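Local coordinates for phosphatidylglycerol lysyltransferase C-terminal domain-containing protein (Bacteroides thetaiotaomicron, PDB 2HQY) that is of unknown function but binds coenzyme A and probably acts as an acyl- or aminoacyl-transferase of the acetyltransferase superfamily, at residues T19-N33 with G223-V235. Residues are numbered along the deposited sequence; the frame is centred on the assembly and turned at random.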
# COMPACT_ATOMS: atom_id res chain seq x y z
N THR A 19 -1.83 5.74 21.76
CA THR A 19 -0.70 4.85 22.02
C THR A 19 0.26 5.44 23.07
O THR A 19 0.81 4.70 23.88
CB THR A 19 0.10 4.49 20.73
OG1 THR A 19 0.49 5.70 20.08
CG2 THR A 19 -0.74 3.64 19.76
N MET A 20 0.48 6.76 23.07
CA MET A 20 1.53 7.28 23.94
C MET A 20 1.19 7.03 25.41
O MET A 20 2.05 6.63 26.18
CB MET A 20 1.89 8.76 23.66
CG MET A 20 2.64 8.95 22.32
SD MET A 20 4.27 8.18 22.17
CE MET A 20 5.24 9.16 23.29
N LYS A 21 -0.08 7.20 25.76
CA LYS A 21 -0.50 7.05 27.16
C LYS A 21 -0.67 5.59 27.57
O LYS A 21 -0.88 5.31 28.76
CB LYS A 21 -1.80 7.82 27.43
CG LYS A 21 -3.03 7.24 26.76
CD LYS A 21 -4.29 7.97 27.25
CE LYS A 21 -5.50 7.66 26.36
NZ LYS A 21 -6.17 6.33 26.60
N SER A 22 -0.62 4.68 26.60
CA SER A 22 -0.89 3.26 26.86
C SER A 22 0.33 2.59 27.47
O SER A 22 1.43 3.15 27.46
CB SER A 22 -1.28 2.54 25.56
OG SER A 22 -0.13 2.25 24.77
N ASP A 23 0.15 1.38 28.00
CA ASP A 23 1.31 0.64 28.47
C ASP A 23 1.77 -0.42 27.47
O ASP A 23 2.50 -1.34 27.80
CB ASP A 23 1.09 0.12 29.91
CG ASP A 23 1.37 1.22 30.97
OD1 ASP A 23 2.38 2.00 30.86
OD2 ASP A 23 0.57 1.32 31.92
N ARG A 24 1.37 -0.24 26.22
CA ARG A 24 1.76 -1.15 25.14
C ARG A 24 3.13 -0.80 24.58
O ARG A 24 3.35 0.33 24.18
CB ARG A 24 0.70 -1.09 24.04
CG ARG A 24 -0.71 -1.29 24.60
CD ARG A 24 -1.04 -2.76 24.72
NE ARG A 24 -1.35 -3.25 23.39
CZ ARG A 24 -2.57 -3.28 22.86
NH1 ARG A 24 -2.70 -3.72 21.61
NH2 ARG A 24 -3.64 -2.90 23.56
N ARG A 25 4.03 -1.77 24.54
CA ARG A 25 5.40 -1.52 24.11
C ARG A 25 5.75 -2.17 22.76
O ARG A 25 6.88 -2.06 22.28
CB ARG A 25 6.38 -1.95 25.19
CG ARG A 25 6.14 -1.23 26.50
CD ARG A 25 7.21 -1.55 27.51
NE ARG A 25 7.22 -2.96 27.90
CZ ARG A 25 8.17 -3.52 28.66
NH1 ARG A 25 9.20 -2.81 29.09
NH2 ARG A 25 8.09 -4.81 28.97
N ASN A 26 4.80 -2.86 22.15
CA ASN A 26 5.17 -3.58 20.94
C ASN A 26 5.35 -2.68 19.71
O ASN A 26 4.62 -1.68 19.53
CB ASN A 26 4.28 -4.77 20.69
CG ASN A 26 2.91 -4.38 20.32
OD1 ASN A 26 2.19 -3.80 21.13
ND2 ASN A 26 2.49 -4.75 19.12
N CYS A 27 6.36 -3.03 18.91
CA CYS A 27 6.82 -2.15 17.84
C CYS A 27 5.76 -1.96 16.79
O CYS A 27 5.79 -0.98 16.05
CB CYS A 27 8.11 -2.70 17.19
SG CYS A 27 7.91 -4.25 16.28
N ASP A 28 4.81 -2.89 16.72
CA ASP A 28 3.74 -2.76 15.71
C ASP A 28 2.84 -1.56 15.96
O ASP A 28 2.04 -1.20 15.09
CB ASP A 28 2.94 -4.04 15.58
CG ASP A 28 3.78 -5.17 14.99
OD1 ASP A 28 4.66 -4.88 14.13
OD2 ASP A 28 3.57 -6.33 15.36
N LEU A 29 2.93 -0.96 17.16
CA LEU A 29 2.12 0.22 17.48
C LEU A 29 2.83 1.56 17.21
O LEU A 29 2.25 2.64 17.45
CB LEU A 29 1.62 0.15 18.93
CG LEU A 29 0.49 -0.87 19.14
CD1 LEU A 29 0.17 -0.92 20.61
CD2 LEU A 29 -0.74 -0.51 18.35
N SER A 30 4.08 1.50 16.75
CA SER A 30 4.73 2.71 16.24
C SER A 30 3.94 3.27 15.05
O SER A 30 3.56 2.52 14.13
CB SER A 30 6.14 2.42 15.79
OG SER A 30 6.54 3.44 14.89
N PHE A 31 3.69 4.56 15.08
CA PHE A 31 2.98 5.21 13.99
C PHE A 31 3.70 5.03 12.66
O PHE A 31 3.06 4.77 11.65
CB PHE A 31 2.75 6.70 14.28
CG PHE A 31 1.98 7.39 13.19
CD1 PHE A 31 0.64 7.04 12.95
CD2 PHE A 31 2.58 8.36 12.40
CE1 PHE A 31 -0.10 7.66 11.94
CE2 PHE A 31 1.83 9.02 11.37
CZ PHE A 31 0.51 8.67 11.14
N SER A 32 5.04 5.14 12.66
CA SER A 32 5.82 4.93 11.45
C SER A 32 5.64 3.49 10.93
O SER A 32 5.47 3.29 9.71
CB SER A 32 7.33 5.16 11.69
OG SER A 32 8.01 5.02 10.44
N ASN A 33 5.69 2.51 11.83
CA ASN A 33 5.54 1.11 11.39
C ASN A 33 4.13 0.87 10.82
O ASN A 33 3.98 0.22 9.78
CB ASN A 33 5.82 0.16 12.54
CG ASN A 33 7.31 -0.08 12.73
OD1 ASN A 33 8.14 0.22 11.84
ND2 ASN A 33 7.64 -0.69 13.88
N GLY A 223 13.97 5.66 14.02
CA GLY A 223 12.89 5.15 14.84
C GLY A 223 12.10 6.29 15.42
O GLY A 223 12.30 7.45 15.07
N MET A 224 11.15 5.94 16.29
CA MET A 224 10.39 6.96 17.00
C MET A 224 9.73 6.35 18.22
O MET A 224 9.77 5.13 18.40
CB MET A 224 9.32 7.61 16.06
CG MET A 224 8.12 6.68 15.56
SD MET A 224 6.96 7.54 14.45
CE MET A 224 6.16 8.67 15.61
N PRO A 225 9.11 7.17 19.07
CA PRO A 225 8.44 6.62 20.25
C PRO A 225 7.32 5.63 19.90
O PRO A 225 6.63 5.79 18.87
CB PRO A 225 7.85 7.87 20.94
CG PRO A 225 8.79 8.97 20.50
CD PRO A 225 9.00 8.64 19.04
N ILE A 226 7.17 4.60 20.74
CA ILE A 226 6.04 3.66 20.68
C ILE A 226 5.02 4.04 21.76
O ILE A 226 3.82 4.11 21.50
CB ILE A 226 6.49 2.20 20.89
CG1 ILE A 226 7.32 1.72 19.68
CG2 ILE A 226 5.26 1.25 21.09
CD1 ILE A 226 8.33 0.57 20.07
N ASN A 227 5.51 4.26 22.97
CA ASN A 227 4.66 4.84 24.00
C ASN A 227 5.48 5.82 24.83
O ASN A 227 6.64 6.12 24.49
CB ASN A 227 3.91 3.78 24.84
CG ASN A 227 4.78 3.12 25.93
OD1 ASN A 227 6.00 3.30 25.98
ND2 ASN A 227 4.13 2.41 26.84
N HIS A 228 4.91 6.33 25.91
CA HIS A 228 5.53 7.37 26.71
C HIS A 228 6.92 7.02 27.26
O HIS A 228 7.70 7.88 27.48
CB HIS A 228 4.61 7.81 27.83
CG HIS A 228 4.42 6.77 28.87
ND1 HIS A 228 3.48 5.80 28.77
CD2 HIS A 228 5.08 6.53 30.01
CE1 HIS A 228 3.56 4.99 29.80
NE2 HIS A 228 4.52 5.43 30.57
N GLU A 229 7.20 5.75 27.44
CA GLU A 229 8.48 5.28 27.95
C GLU A 229 9.27 4.27 27.08
O GLU A 229 10.21 3.67 27.54
CB GLU A 229 8.33 4.69 29.35
CG GLU A 229 7.43 3.51 29.42
CD GLU A 229 7.32 2.90 30.80
OE1 GLU A 229 7.83 3.46 31.74
OE2 GLU A 229 6.73 1.86 30.92
N THR A 230 8.87 4.11 25.84
CA THR A 230 9.48 3.13 24.93
C THR A 230 9.72 3.78 23.58
O THR A 230 8.81 4.33 22.97
CB THR A 230 8.59 1.86 24.74
OG1 THR A 230 8.12 1.39 26.02
CG2 THR A 230 9.35 0.75 24.01
N PHE A 231 10.98 3.75 23.15
CA PHE A 231 11.36 4.25 21.82
C PHE A 231 11.63 3.03 20.94
O PHE A 231 12.31 2.10 21.39
CB PHE A 231 12.62 5.10 21.96
CG PHE A 231 12.93 5.93 20.74
CD1 PHE A 231 12.46 7.23 20.64
CD2 PHE A 231 13.65 5.39 19.67
CE1 PHE A 231 12.75 8.02 19.51
CE2 PHE A 231 13.94 6.16 18.53
CZ PHE A 231 13.47 7.48 18.45
N GLY A 232 11.18 3.05 19.69
CA GLY A 232 11.40 1.90 18.81
C GLY A 232 12.45 2.27 17.78
O GLY A 232 12.38 3.32 17.16
N VAL A 233 13.43 1.40 17.60
CA VAL A 233 14.38 1.54 16.52
C VAL A 233 13.88 0.63 15.39
O VAL A 233 13.85 -0.59 15.53
CB VAL A 233 15.83 1.16 16.96
CG1 VAL A 233 16.80 1.29 15.78
CG2 VAL A 233 16.27 2.05 18.10
N HIS A 234 13.45 1.24 14.28
CA HIS A 234 12.77 0.47 13.21
C HIS A 234 13.70 -0.09 12.16
O HIS A 234 13.41 -1.12 11.55
CB HIS A 234 11.66 1.31 12.53
CG HIS A 234 10.67 1.88 13.50
ND1 HIS A 234 10.36 1.25 14.69
CD2 HIS A 234 9.95 3.03 13.48
CE1 HIS A 234 9.50 2.00 15.37
NE2 HIS A 234 9.23 3.08 14.65
N VAL A 235 14.80 0.62 11.89
CA VAL A 235 15.71 0.26 10.80
C VAL A 235 17.12 0.52 11.29
O VAL A 235 17.36 1.53 11.97
CB VAL A 235 15.42 1.16 9.51
CG1 VAL A 235 16.54 1.12 8.49
CG2 VAL A 235 14.07 0.74 8.80
O HOH W 1 2.72 4.77 19.09
O HOH W 2 5.02 0.99 29.11
O HOH W 3 4.30 6.24 17.39
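Met-20 O takes two bonds from His-228: the backbone N comes in the carbonyl plane on a lone pair at 2.9 Å, while ring ND1 lies nearly in line with the C=O at 3.1 Å. With CG between the backbone N and carbonyl carbon (chi1 69°), ND1 can reach the same oxygen as the backbone N, and the imidazole turns its edge to it; Asp-23 OD1 meets the ring edge at CE1. Next to it Asn-227 ND2 donates to Ser-22 O (2.9 Å), tilted from the carbonyl plane, and to a water held also by Glu-229. Asn-227 OD1 closes an Asx turn with Glu-229 N and accepts Thr-230 OG1 from the opposite face. Without the amide, as with an alanine here, Ser-22 O is likely to lose this donor and the 227-230 turn its side-chain brace. This type I turn joins the antiparallel strands 216-227 and 230-238 as a hairpin, with a classic beta bulge where Ile-226 and Asn-227 face Thr-230. From the hairpin, Ile-226 lays CG2 against Asn-26 O (3.4 Å) and CD1 against Cys-27 CA (3.8 Å). Farther along, Ser-30, N-cap of helix 31-36, receives at OG a bond from His-234 NE2 that is short (2.7 Å) but weak, being bent to 119° at the hydrogen. Asn-33 OD1 sits over one ring face and Gly-232 O over the other, while Glu-267 OE2 binds both His-234 ND1 and Asn-33 ND2; the His-234 side chain lies about 10 Å from the bound coenzyme A.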